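Long-range contacts in putative aldehyde dehydrogenase (Burkholderia cenocepacia, PDB 4YWE), which probably oxidises aldehydes with NAD or NADP as the electron acceptor, as members of the aldehyde dehydrogenase family do: residues 115-120 against 450-455; 111-116 against 160-165; 79-84 against 195-200; 87-92 against 106-111. All coordinates share one frame; numbering follows the deposited sequence.

Overall arrangement
Helix 104-124 is the common element of interactions 1, 2 and 4, while interaction 3 joins helix 71-87, which packs on helix 104-124, to helix 188-200. Interaction 2 is the most apolar of the four, a close side-by-side packing of two helices. Interaction 1 is also buried, yet mixes a valine wedged among aromatics with a salt-bridge network that runs on into another subunit. Interactions 3 and 4 are partly buried: in each, aliphatic groups meet on the inner side and an arginine-glutamate pair lies at the more exposed border. Met-161 of interaction 2 packs on Leu-92 of interaction 4, and Ser-82 of segment 79-84 bonds to Ala-115 O, which connects the contacts into one helical layer.

Interaction 1 (115-120 against 450-455); sequences ARYFEF and GGVELP
With CG1 of Val-452 anti to the backbone N (chi1 166°), both methyls reach the Tyr-117 ring: CG2 sits over one face, a CH-pi contact 3.7 Å from the ring centroid, while CG1 meets the ring's CD1 at 3.5 Å and also lies against Phe-120 CB. Arg-116, its chain bent at chi2 (52°), passes Val-452 at a slant, with CG against CG2, and then carries the guanidinium to the carboxylate of Glu-453. The bond from Arg-116 NH2 to Glu-453 OE2 is 2.9 Å long and almost straight; the oxygen lies in the guanidinium plane but is itself approached from above the carboxylate plane. A water accepts from Arg-116 NE and donates to Glu-453 OE2, a second, indirect link to that oxygen. The contact ties helix 104-124 to the irregular loop between strands 440-443 and 463-464 of the aldehyde dehydrogenase fold, with the Tyr-117 side chain about 9 Å from that of Glu-256, the predicted active-site residue. Within the helix, Arg-116 NH1 holds Glu-119 OE1 at 2.8 Å, so the guanidinium spans two carboxylates of its own chain. Phe-120 CB covers one of its faces, and Phe-120 CE1 approaches Glu-453 CG at 3.6 Å. Arg-116 NH2 also forms a salt bridge with a third carboxylate, Asp-126 of a third subunit, whose Arg-76 pairs with Glu-119.

Interaction 2 (111-116 against 160-165); sequences AAALAR and PMQIFG
Segments 111-116 and 160-165, of helices 104-124 and 160-174, run nearly parallel, their axes 10° apart and 8.2 Å at closest approach, with Leu-114 and Gly-165 as the nearest pair of CA atoms. Leu-114 carries most of the contact from its helix. Its CD1 comes within 3.3 Å of the backbone O of Met-161 and 3.6 Å of Gly-165 CA, so the methyl lies directly on the backbone. The other branch, CD2, lies across the Met-161 chain, 3.8 Å from SD, the two side chains crossing at about a right angle. Met-161 then bends at chi3 (-61°), which turns its CE onto the backbone of Ala-111, 3.6 Å from the N, and against that residue's CB. On another flank the amide end of Gln-162 rests on the methyl of Ala-113, with OE1 3.4 Å from CB, while NE2 is hydrogen-bonded to Asp-110 on the alanine-rich helix. Other helices close in around this buried seam: Leu-114 also touches Val-85 of helix 71-87 and Val-193 of helix 188-200, and Met-161 packs on Leu-92 of helix 89-100. Helix 160-174 links the parallel strands 139-155 and 177-182, a beta-alpha-beta crossover, so helix 104-124 packs on the crossover helix.

Interaction 3 (79-84 against 195-200); sequences MRLSAR and ELAAEA
Leu-81 lies over the backbone of segment 195-200, its CD1 at Leu-196 and Ala-197, 3.5 Å from Ala-197 N, and its CD2 near the Ala-197 methyl. CG stands anti to the backbone N (chi1 175°), which swings the branched end toward that helix. In return Ala-200 CB presses onto the leucine's own backbone, 3.5 Å from Leu-81 N. This is the crossing of helix 71-87 with helix 188-200, at 129° and 8.5 Å between the axes of the two segments, in the helical layer of the aldehyde dehydrogenase fold and away from the metal sites and the predicted active-site glutamate. Polar groups border the apolar centre. Arg-80 NE donates to the backbone O of Ala-200 at 2.8 Å, nearly along the C=O axis and with the oxygen in the guanidinium plane. Arg-84, folded by bends at chi2 and chi3, meets Glu-199 side-on: NE and NH2 both bond to the single atom OE1, at 2.9 and 2.7 Å, and the guanidinium and carboxylate are nearly coplanar. One face of the same guanidinium lies on Leu-196 CD2, 3.4 Å from NH2. Leu-81 also touches Phe-118, and Ser-82, whose side chain leads away from segment 195-200, bonds through OG to Ala-115 O, both on helix 104-124.

Interaction 4 (87-92 against 106-111); sequences DSIEEL and QARADA
Glu-90 and Arg-108 join through two hydrogen bonds of a side-on salt bridge, even though the first bond of the Glu-90 side chain leads away from segment 106-111. A bend at chi2 (-59°) folds the carboxylate back toward the arginine. Arg-108 runs extended through its first two torsions and then turns at chi3 (-70°), so that NE and NH2 face the acid together. NE donates to Glu-90 OE1 and NH2 to Glu-90 OE2, each at 2.8 Å and close to straight. The two flat groups are nearly coplanar, 23° apart. OE2 uses its syn lone pair, whereas OE1 is met on the syn side but tilted from the carboxylate plane. Two separate oxygens gripped by two nitrogens should fix the rotation of both end groups.

Nearer the backbone, the aliphatic stem of Arg-108 crosses Ile-89 at about a right angle, CG lying 3.7 Å from Ile-89 CG2. The same isoleucine methyl lies 4.2 Å from Ala-111 CB, and Leu-92 CB approaches that alanine at 4.3 Å, a looser apolar contact. Helix 89-100 is thus joined at its first turn to helix 104-124, which follows it in the chain. Leu-92 also touches Val-193 of helix 188-200, while Glu-91 forms a salt bridge with Arg-192 of the same helix.

Interaction 1 (115-120 against 450-455)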
loop_
_atom_site.group_PDB
_atom_site.type_symbol
_atom_site.label_atom_id
_atom_site.label_comp_id
_atom_site.label_asym_id
_atom_site.label_seq_id
_atom_site.Cartn_x
_atom_site.Cartn_y
_atom_site.Cartn_z
ATOM N N ALA A 115 9.318 -23.878 8.877
ATOM C CA ALA A 115 9.837 -23.785 7.519
ATOM C C ALA A 115 8.997 -22.826 6.680
ATOM O O ALA A 115 9.514 -22.143 5.796
ATOM C CB ALA A 115 9.877 -25.161 6.872
ATOM N N ARG A 116 7.699 -22.779 6.964
ATOM C CA ARG A 116 6.785 -21.919 6.224
ATOM C C ARG A 116 7.033 -20.452 6.569
ATOM O O ARG A 116 6.973 -19.585 5.697
ATOM C CB ARG A 116 5.330 -22.308 6.511
ATOM C CG ARG A 116 4.292 -21.416 5.842
ATOM C CD ARG A 116 4.544 -21.262 4.346
ATOM N NE ARG A 116 3.599 -20.333 3.731
ATOM C CZ ARG A 116 3.822 -19.672 2.599
ATOM N NH1 ARG A 116 4.968 -19.826 1.951
ATOM N NH2 ARG A 116 2.900 -18.849 2.120
ATOM N N TYR A 117 7.319 -20.183 7.840
ATOM C CA TYR A 117 7.670 -18.833 8.271
ATOM C C TYR A 117 8.877 -18.304 7.504
ATOM O O TYR A 117 8.852 -17.189 6.977
ATOM C CB TYR A 117 7.959 -18.798 9.774
ATOM C CG TYR A 117 6.727 -18.651 10.634
ATOM C CD1 TYR A 117 5.883 -17.557 10.489
ATOM C CD2 TYR A 117 6.416 -19.594 11.605
ATOM C CE1 TYR A 117 4.757 -17.415 11.275
ATOM C CE2 TYR A 117 5.294 -19.458 12.400
ATOM C CZ TYR A 117 4.469 -18.367 12.230
ATOM O OH TYR A 117 3.350 -18.228 13.016
ATOM N N PHE A 118 9.930 -19.113 7.441
ATOM C CA PHE A 118 11.160 -18.714 6.769
ATOM C C PHE A 118 10.950 -18.587 5.263
ATOM O O PHE A 118 11.505 -17.692 4.630
ATOM C CB PHE A 118 12.281 -19.711 7.075
ATOM C CG PHE A 118 12.772 -19.648 8.495
ATOM C CD1 PHE A 118 12.840 -18.438 9.163
ATOM C CD2 PHE A 118 13.156 -20.799 9.162
ATOM C CE1 PHE A 118 13.288 -18.373 10.470
ATOM C CE2 PHE A 118 13.605 -20.741 10.470
ATOM C CZ PHE A 118 13.670 -19.526 11.125
ATOM N N GLU A 119 10.140 -19.476 4.698
ATOM C CA GLU A 119 9.821 -19.427 3.274
ATOM C C GLU A 119 9.059 -18.154 2.918
ATOM O O GLU A 119 9.370 -17.483 1.930
ATOM C CB GLU A 119 8.998 -20.650 2.864
ATOM C CG GLU A 119 8.610 -20.669 1.396
ATOM C CD GLU A 119 7.661 -21.802 1.056
ATOM O OE1 GLU A 119 6.694 -22.020 1.816
ATOM O OE2 GLU A 119 7.884 -22.476 0.029
ATOM N N PHE A 120 8.058 -17.830 3.730
ATOM C CA PHE A 120 7.214 -16.665 3.496
ATOM C C PHE A 120 8.020 -15.375 3.580
ATOM O O PHE A 120 7.955 -14.534 2.685
ATOM C CB PHE A 120 6.058 -16.635 4.503
ATOM C CG PHE A 120 5.139 -15.454 4.344
ATOM C CD1 PHE A 120 4.140 -15.460 3.383
ATOM C CD2 PHE A 120 5.266 -14.345 5.163
ATOM C CE1 PHE A 120 3.289 -14.378 3.239
ATOM C CE2 PHE A 120 4.419 -13.260 5.024
ATOM C CZ PHE A 120 3.431 -13.276 4.061
ATOM N N GLY A 450 -0.906 -22.691 8.988
ATOM C CA GLY A 450 -0.484 -22.351 10.334
ATOM C C GLY A 450 -0.776 -20.904 10.675
ATOM O O GLY A 450 -0.381 -20.411 11.731
ATOM N N GLY A 451 -1.476 -20.225 9.772
ATOM C CA GLY A 451 -1.781 -18.819 9.948
ATOM C C GLY A 451 -0.536 -17.961 9.861
ATOM O O GLY A 451 -0.441 -16.917 10.504
ATOM N N VAL A 452 0.425 -18.414 9.062
ATOM C CA VAL A 452 1.687 -17.707 8.889
ATOM C C VAL A 452 1.446 -16.345 8.244
ATOM O O VAL A 452 2.077 -15.351 8.608
ATOM C CB VAL A 452 2.678 -18.552 8.060
ATOM C CG1 VAL A 452 3.851 -17.708 7.584
ATOM C CG2 VAL A 452 3.162 -19.744 8.873
ATOM N N GLU A 453 0.513 -16.304 7.298
ATOM C CA GLU A 453 0.208 -15.078 6.570
ATOM C C GLU A 453 -0.746 -14.171 7.342
ATOM O O GLU A 453 -0.965 -13.023 6.957
ATOM C CB GLU A 453 -0.393 -15.407 5.200
ATOM C CG GLU A 453 0.470 -16.304 4.324
ATOM C CD GLU A 453 0.201 -17.783 4.538
ATOM O OE1 GLU A 453 -0.186 -18.169 5.660
ATOM O OE2 GLU A 453 0.376 -18.562 3.577
ATOM N N LEU A 454 -1.312 -14.685 8.428
ATOM C CA LEU A 454 -2.334 -13.954 9.172
ATOM C C LEU A 454 -1.739 -13.199 10.355
ATOM O O LEU A 454 -1.263 -13.818 11.308
ATOM C CB LEU A 454 -3.423 -14.909 9.665
ATOM C CG LEU A 454 -3.945 -15.932 8.655
ATOM C CD1 LEU A 454 -5.042 -16.781 9.276
ATOM C CD2 LEU A 454 -4.442 -15.243 7.394
ATOM N N PRO A 455 -1.768 -11.856 10.298
ATOM C CA PRO A 455 -1.265 -11.020 11.393
ATOM C C PRO A 455 -1.912 -11.382 12.726
ATOM O O PRO A 455 -3.137 -11.463 12.824
ATOM C CB PRO A 455 -1.646 -9.605 10.953
ATOM C CG PRO A 455 -1.674 -9.688 9.461
ATOM C CD PRO A 455 -2.251 -11.043 9.168
HETATM O O HOH W 1 1.206 -21.130 4.689
#

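Interaction 2 (111-116 against 160-165)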
loop_
_atom_site.group_PDB
_atom_site.type_symbol
_atom_site.label_atom_id
_atom_site.label_comp_id
_atom_site.label_asym_id
_atom_site.label_seq_id
_atom_site.Cartn_x
_atom_site.Cartn_y
_atom_site.Cartn_z
ATOM N N ALA A 111 7.323 -27.885 13.074
ATOM C CA ALA A 111 8.523 -27.788 12.252
ATOM C C ALA A 111 8.175 -27.353 10.834
ATOM O O ALA A 111 8.907 -26.581 10.216
ATOM C CB ALA A 111 9.263 -29.116 12.236
ATOM N N ALA A 112 7.055 -27.855 10.323
ATOM C CA ALA A 112 6.588 -27.482 8.994
ATOM C C ALA A 112 6.191 -26.011 8.971
ATOM O O ALA A 112 6.424 -25.311 7.986
ATOM C CB ALA A 112 5.418 -28.360 8.572
ATOM N N ALA A 113 5.591 -25.553 10.065
ATOM C CA ALA A 113 5.218 -24.152 10.207
ATOM C C ALA A 113 6.465 -23.279 10.278
ATOM O O ALA A 113 6.503 -22.187 9.708
ATOM C CB ALA A 113 4.357 -23.953 11.443
ATOM N N LEU A 114 7.479 -23.770 10.984
ATOM C CA LEU A 114 8.758 -23.078 11.094
ATOM C C LEU A 114 9.374 -22.850 9.718
ATOM O O LEU A 114 9.884 -21.769 9.425
ATOM C CB LEU A 114 9.724 -23.874 11.975
ATOM C CG LEU A 114 11.149 -23.329 12.072
ATOM C CD1 LEU A 114 11.144 -21.926 12.649
ATOM C CD2 LEU A 114 12.018 -24.249 12.910
ATOM N N ALA A 115 9.318 -23.878 8.877
ATOM C CA ALA A 115 9.837 -23.785 7.519
ATOM C C ALA A 115 8.997 -22.826 6.680
ATOM O O ALA A 115 9.514 -22.143 5.796
ATOM C CB ALA A 115 9.877 -25.161 6.872
ATOM N N ARG A 116 7.699 -22.779 6.964
ATOM C CA ARG A 116 6.785 -21.919 6.224
ATOM C C ARG A 116 7.033 -20.452 6.569
ATOM O O ARG A 116 6.973 -19.585 5.697
ATOM C CB ARG A 116 5.330 -22.308 6.511
ATOM C CG ARG A 116 4.292 -21.416 5.842
ATOM C CD ARG A 116 4.544 -21.262 4.346
ATOM N NE ARG A 116 3.599 -20.333 3.731
ATOM C CZ ARG A 116 3.822 -19.672 2.599
ATOM N NH1 ARG A 116 4.968 -19.826 1.951
ATOM N NH2 ARG A 116 2.900 -18.849 2.120
ATOM N N PRO A 160 8.142 -23.434 20.858
ATOM C CA PRO A 160 9.505 -22.931 20.648
ATOM C C PRO A 160 9.823 -22.615 19.189
ATOM O O PRO A 160 10.240 -21.499 18.895
ATOM C CB PRO A 160 10.379 -24.080 21.157
ATOM C CG PRO A 160 9.537 -24.751 22.183
ATOM C CD PRO A 160 8.137 -24.682 21.643
ATOM N N MET A 161 9.618 -23.576 18.293
ATOM C CA MET A 161 9.946 -23.385 16.883
ATOM C C MET A 161 9.020 -22.393 16.184
ATOM O O MET A 161 9.481 -21.525 15.445
ATOM C CB MET A 161 9.910 -24.720 16.140
ATOM C CG MET A 161 11.134 -25.590 16.350
ATOM S SD MET A 161 11.121 -27.043 15.281
ATOM C CE MET A 161 9.623 -27.857 15.834
ATOM N N GLN A 162 7.717 -22.527 16.407
ATOM C CA GLN A 162 6.740 -21.694 15.709
ATOM C C GLN A 162 6.902 -20.216 16.045
ATOM O O GLN A 162 6.876 -19.362 15.161
ATOM C CB GLN A 162 5.316 -22.144 16.036
ATOM C CG GLN A 162 4.897 -23.436 15.363
ATOM C CD GLN A 162 3.500 -23.348 14.780
ATOM O OE1 GLN A 162 3.139 -22.345 14.163
ATOM N NE2 GLN A 162 2.705 -24.391 14.980
ATOM N N ILE A 163 7.074 -19.924 17.329
ATOM C CA ILE A 163 7.193 -18.548 17.789
ATOM C C ILE A 163 8.569 -17.986 17.431
ATOM O O ILE A 163 8.700 -16.802 17.118
ATOM C CB ILE A 163 6.904 -18.463 19.295
ATOM C CG1 ILE A 163 5.467 -18.921 19.556
ATOM C CG2 ILE A 163 7.109 -17.046 19.812
ATOM C CD1 ILE A 163 5.149 -19.181 20.999
ATOM N N PHE A 164 9.588 -18.840 17.460
ATOM C CA PHE A 164 10.912 -18.464 16.972
ATOM C C PHE A 164 10.814 -18.062 15.506
ATOM O O PHE A 164 11.379 -17.056 15.087
ATOM C CB PHE A 164 11.906 -19.616 17.145
ATOM C CG PHE A 164 13.308 -19.291 16.702
ATOM C CD1 PHE A 164 13.712 -19.524 15.397
ATOM C CD2 PHE A 164 14.228 -18.774 17.598
ATOM C CE1 PHE A 164 15.002 -19.232 14.991
ATOM C CE2 PHE A 164 15.519 -18.481 17.199
ATOM C CZ PHE A 164 15.907 -18.711 15.894
ATOM N N GLY A 165 10.077 -18.855 14.736
ATOM C CA GLY A 165 9.921 -18.619 13.313
ATOM C C GLY A 165 9.230 -17.319 12.956
ATOM O O GLY A 165 9.639 -16.631 12.022
#

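Interaction 3 (79-84 against 195-200)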
loop_
_atom_site.group_PDB
_atom_site.type_symbol
_atom_site.label_atom_id
_atom_site.label_comp_id
_atom_site.label_asym_id
_atom_site.label_seq_id
_atom_site.Cartn_x
_atom_site.Cartn_y
_atom_site.Cartn_z
ATOM N N MET A 79 15.503 -18.434 2.678
ATOM C CA MET A 79 14.962 -19.475 1.814
ATOM C C MET A 79 15.771 -20.761 1.949
ATOM O O MET A 79 15.206 -21.851 2.026
ATOM C CB MET A 79 14.938 -19.021 0.356
ATOM C CG MET A 79 14.219 -19.994 -0.565
ATOM S SD MET A 79 12.517 -20.294 -0.043
ATOM C CE MET A 79 11.710 -18.821 -0.663
ATOM N N ARG A 80 17.094 -20.630 1.977
ATOM C CA ARG A 80 17.963 -21.784 2.188
ATOM C C ARG A 80 17.694 -22.405 3.552
ATOM O O ARG A 80 17.644 -23.627 3.688
ATOM C CB ARG A 80 19.437 -21.392 2.065
ATOM C CG ARG A 80 19.929 -21.264 0.632
ATOM C CD ARG A 80 21.444 -21.127 0.572
ATOM N NE ARG A 80 21.907 -19.848 1.101
ATOM C CZ ARG A 80 22.060 -18.749 0.369
ATOM N NH1 ARG A 80 21.786 -18.772 -0.929
ATOM N NH2 ARG A 80 22.487 -17.626 0.932
ATOM N N LEU A 81 17.512 -21.552 4.555
ATOM C CA LEU A 81 17.184 -22.001 5.902
ATOM C C LEU A 81 15.846 -22.728 5.909
ATOM O O LEU A 81 15.683 -23.741 6.590
ATOM C CB LEU A 81 17.154 -20.817 6.871
ATOM C CG LEU A 81 16.702 -21.105 8.304
ATOM C CD1 LEU A 81 17.530 -22.223 8.918
ATOM C CD2 LEU A 81 16.786 -19.845 9.151
ATOM N N SER A 82 14.896 -22.204 5.141
ATOM C CA SER A 82 13.583 -22.822 4.999
ATOM C C SER A 82 13.702 -24.258 4.491
ATOM O O SER A 82 13.028 -25.159 4.991
ATOM C CB SER A 82 12.706 -22.002 4.052
ATOM O OG SER A 82 11.451 -22.624 3.848
ATOM N N ALA A 83 14.566 -24.461 3.502
ATOM C CA ALA A 83 14.773 -25.785 2.925
ATOM C C ALA A 83 15.477 -26.713 3.912
ATOM O O ALA A 83 15.165 -27.900 3.984
ATOM C CB ALA A 83 15.567 -25.683 1.631
ATOM N N ARG A 84 16.425 -26.167 4.667
ATOM C CA ARG A 84 17.150 -26.945 5.668
ATOM C C ARG A 84 16.200 -27.445 6.751
ATOM O O ARG A 84 16.279 -28.600 7.171
ATOM C CB ARG A 84 18.273 -26.115 6.296
ATOM C CG ARG A 84 19.415 -25.777 5.351
ATOM C CD ARG A 84 20.160 -27.023 4.890
ATOM N NE ARG A 84 20.779 -27.744 5.999
ATOM C CZ ARG A 84 20.483 -28.997 6.335
ATOM N NH1 ARG A 84 19.578 -29.675 5.643
ATOM N NH2 ARG A 84 21.098 -29.573 7.360
ATOM N N GLU A 195 21.874 -23.780 14.244
ATOM C CA GLU A 195 22.890 -24.474 13.461
ATOM C C GLU A 195 22.506 -24.503 11.988
ATOM O O GLU A 195 23.349 -24.308 11.115
ATOM C CB GLU A 195 23.095 -25.901 13.972
ATOM C CG GLU A 195 23.898 -25.996 15.251
ATOM C CD GLU A 195 24.273 -27.423 15.595
ATOM O OE1 GLU A 195 23.846 -28.342 14.865
ATOM O OE2 GLU A 195 24.996 -27.626 16.594
ATOM N N LEU A 196 21.227 -24.753 11.724
ATOM C CA LEU A 196 20.713 -24.771 10.361
ATOM C C LEU A 196 20.875 -23.405 9.708
ATOM O O LEU A 196 21.168 -23.309 8.518
ATOM C CB LEU A 196 19.244 -25.198 10.346
ATOM C CG LEU A 196 18.983 -26.667 10.684
ATOM C CD1 LEU A 196 17.494 -26.982 10.637
ATOM C CD2 LEU A 196 19.753 -27.570 9.737
ATOM N N ALA A 197 20.689 -22.353 10.500
ATOM C CA ALA A 197 20.859 -20.986 10.024
ATOM C C ALA A 197 22.305 -20.740 9.605
ATOM O O ALA A 197 22.566 -20.127 8.570
ATOM C CB ALA A 197 20.437 -19.990 11.098
ATOM N N ALA A 198 23.241 -21.227 10.414
ATOM C CA ALA A 198 24.659 -21.113 10.099
ATOM C C ALA A 198 24.982 -21.874 8.816
ATOM O O ALA A 198 25.745 -21.397 7.976
ATOM C CB ALA A 198 25.504 -21.628 11.252
ATOM N N GLU A 199 24.392 -23.056 8.673
ATOM C CA GLU A 199 24.549 -23.854 7.462
ATOM C C GLU A 199 23.963 -23.129 6.255
ATOM O O GLU A 199 24.517 -23.179 5.157
ATOM C CB GLU A 199 23.879 -25.219 7.623
ATOM C CG GLU A 199 24.473 -26.094 8.711
ATOM C CD GLU A 199 23.748 -27.421 8.842
ATOM O OE1 GLU A 199 22.822 -27.674 8.042
ATOM O OE2 GLU A 199 24.104 -28.211 9.743
ATOM N N ALA A 200 22.839 -22.452 6.473
ATOM C CA ALA A 200 22.128 -21.757 5.404
ATOM C C ALA A 200 22.912 -20.559 4.877
ATOM O O ALA A 200 22.652 -20.076 3.776
ATOM C CB ALA A 200 20.758 -21.314 5.888
#

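Interaction 4 (87-92 against 106-111)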
loop_
_atom_site.group_PDB
_atom_site.type_symbol
_atom_site.label_atom_id
_atom_site.label_comp_id
_atom_site.label_asym_id
_atom_site.label_seq_id
_atom_site.Cartn_x
_atom_site.Cartn_y
_atom_site.Cartn_z
ATOM N N ASP A 87 13.981 -30.223 5.428
ATOM C CA ASP A 87 14.728 -31.475 5.394
ATOM C C ASP A 87 14.951 -32.036 6.795
ATOM O O ASP A 87 15.140 -33.238 6.961
ATOM C CB ASP A 87 16.072 -31.280 4.690
ATOM C CG ASP A 87 16.019 -31.643 3.219
ATOM O OD1 ASP A 87 15.265 -32.572 2.862
ATOM O OD2 ASP A 87 16.734 -31.001 2.421
ATOM N N SER A 88 14.926 -31.166 7.798
ATOM C CA SER A 88 15.205 -31.577 9.170
ATOM C C SER A 88 13.941 -31.646 10.022
ATOM O O SER A 88 14.008 -31.528 11.246
ATOM C CB SER A 88 16.209 -30.620 9.819
ATOM O OG SER A 88 17.415 -30.558 9.079
ATOM N N ILE A 89 12.795 -31.841 9.376
ATOM C CA ILE A 89 11.513 -31.883 10.075
ATOM C C ILE A 89 11.463 -33.020 11.095
ATOM O O ILE A 89 11.102 -32.800 12.251
ATOM C CB ILE A 89 10.343 -31.998 9.081
ATOM C CG1 ILE A 89 10.082 -30.646 8.414
ATOM C CG2 ILE A 89 9.081 -32.470 9.787
ATOM C CD1 ILE A 89 8.898 -30.648 7.470
ATOM N N GLU A 90 11.827 -34.225 10.668
ATOM C CA GLU A 90 11.786 -35.392 11.545
ATOM C C GLU A 90 12.703 -35.215 12.753
ATOM O O GLU A 90 12.336 -35.552 13.877
ATOM C CB GLU A 90 12.171 -36.657 10.774
ATOM C CG GLU A 90 11.185 -37.039 9.682
ATOM C CD GLU A 90 9.786 -37.275 10.217
ATOM O OE1 GLU A 90 8.823 -36.767 9.604
ATOM O OE2 GLU A 90 9.649 -37.968 11.246
ATOM N N GLU A 91 13.893 -34.678 12.507
ATOM C CA GLU A 91 14.872 -34.432 13.561
ATOM C C GLU A 91 14.383 -33.377 14.552
ATOM O O GLU A 91 14.473 -33.565 15.766
ATOM C CB GLU A 91 16.205 -34.000 12.947
ATOM C CG GLU A 91 17.247 -33.529 13.945
ATOM C CD GLU A 91 18.523 -33.061 13.268
ATOM O OE1 GLU A 91 18.627 -33.206 12.032
ATOM O OE2 GLU A 91 19.419 -32.546 13.970
ATOM N N LEU A 92 13.865 -32.271 14.031
ATOM C CA LEU A 92 13.381 -31.183 14.875
ATOM C C LEU A 92 12.119 -31.578 15.634
ATOM O O LEU A 92 11.915 -31.154 16.772
ATOM C CB LEU A 92 13.119 -29.930 14.036
ATOM C CG LEU A 92 14.353 -29.229 13.465
ATOM C CD1 LEU A 92 13.946 -28.121 12.507
ATOM C CD2 LEU A 92 15.222 -28.678 14.586
ATOM N N GLN A 106 1.846 -33.190 16.212
ATOM C CA GLN A 106 1.856 -31.747 16.439
ATOM C C GLN A 106 3.269 -31.180 16.336
ATOM O O GLN A 106 3.474 -30.086 15.806
ATOM C CB GLN A 106 1.251 -31.418 17.808
ATOM C CG GLN A 106 -0.197 -31.858 17.966
ATOM C CD GLN A 106 -0.754 -31.566 19.347
ATOM O OE1 GLN A 106 -0.338 -30.617 20.011
ATOM N NE2 GLN A 106 -1.702 -32.384 19.788
ATOM N N ALA A 107 4.240 -31.931 16.845
ATOM C CA ALA A 107 5.639 -31.519 16.797
ATOM C C ALA A 107 6.134 -31.430 15.358
ATOM O O ALA A 107 6.979 -30.597 15.034
ATOM C CB ALA A 107 6.499 -32.481 17.593
ATOM N N ARG A 108 5.605 -32.295 14.500
ATOM C CA ARG A 108 5.951 -32.281 13.084
ATOM C C ARG A 108 5.325 -31.073 12.394
ATOM O O ARG A 108 5.943 -30.450 11.527
ATOM C CB ARG A 108 5.500 -33.577 12.406
ATOM C CG ARG A 108 5.769 -33.621 10.910
ATOM C CD ARG A 108 5.403 -34.969 10.304
ATOM N NE ARG A 108 6.310 -36.032 10.729
ATOM C CZ ARG A 108 6.024 -36.932 11.665
ATOM N NH1 ARG A 108 4.849 -36.903 12.277
ATOM N NH2 ARG A 108 6.913 -37.863 11.985
ATOM N N ALA A 109 4.098 -30.746 12.789
ATOM C CA ALA A 109 3.386 -29.609 12.221
ATOM C C ALA A 109 4.086 -28.301 12.577
ATOM O O ALA A 109 4.128 -27.368 11.772
ATOM C CB ALA A 109 1.943 -29.590 12.702
ATOM N N ASP A 110 4.634 -28.242 13.787
ATOM C CA ASP A 110 5.366 -27.067 14.248
ATOM C C ASP A 110 6.602 -26.814 13.391
ATOM O O ASP A 110 6.894 -25.674 13.028
ATOM C CB ASP A 110 5.771 -27.226 15.714
ATOM C CG ASP A 110 4.624 -26.965 16.668
ATOM O OD1 ASP A 110 3.481 -26.792 16.197
ATOM O OD2 ASP A 110 4.867 -26.938 17.893
ATOM N N ALA A 111 7.323 -27.885 13.074
ATOM C CA ALA A 111 8.523 -27.788 12.252
ATOM C C ALA A 111 8.175 -27.353 10.834
ATOM O O ALA A 111 8.907 -26.581 10.216
ATOM C CB ALA A 111 9.263 -29.116 12.236
#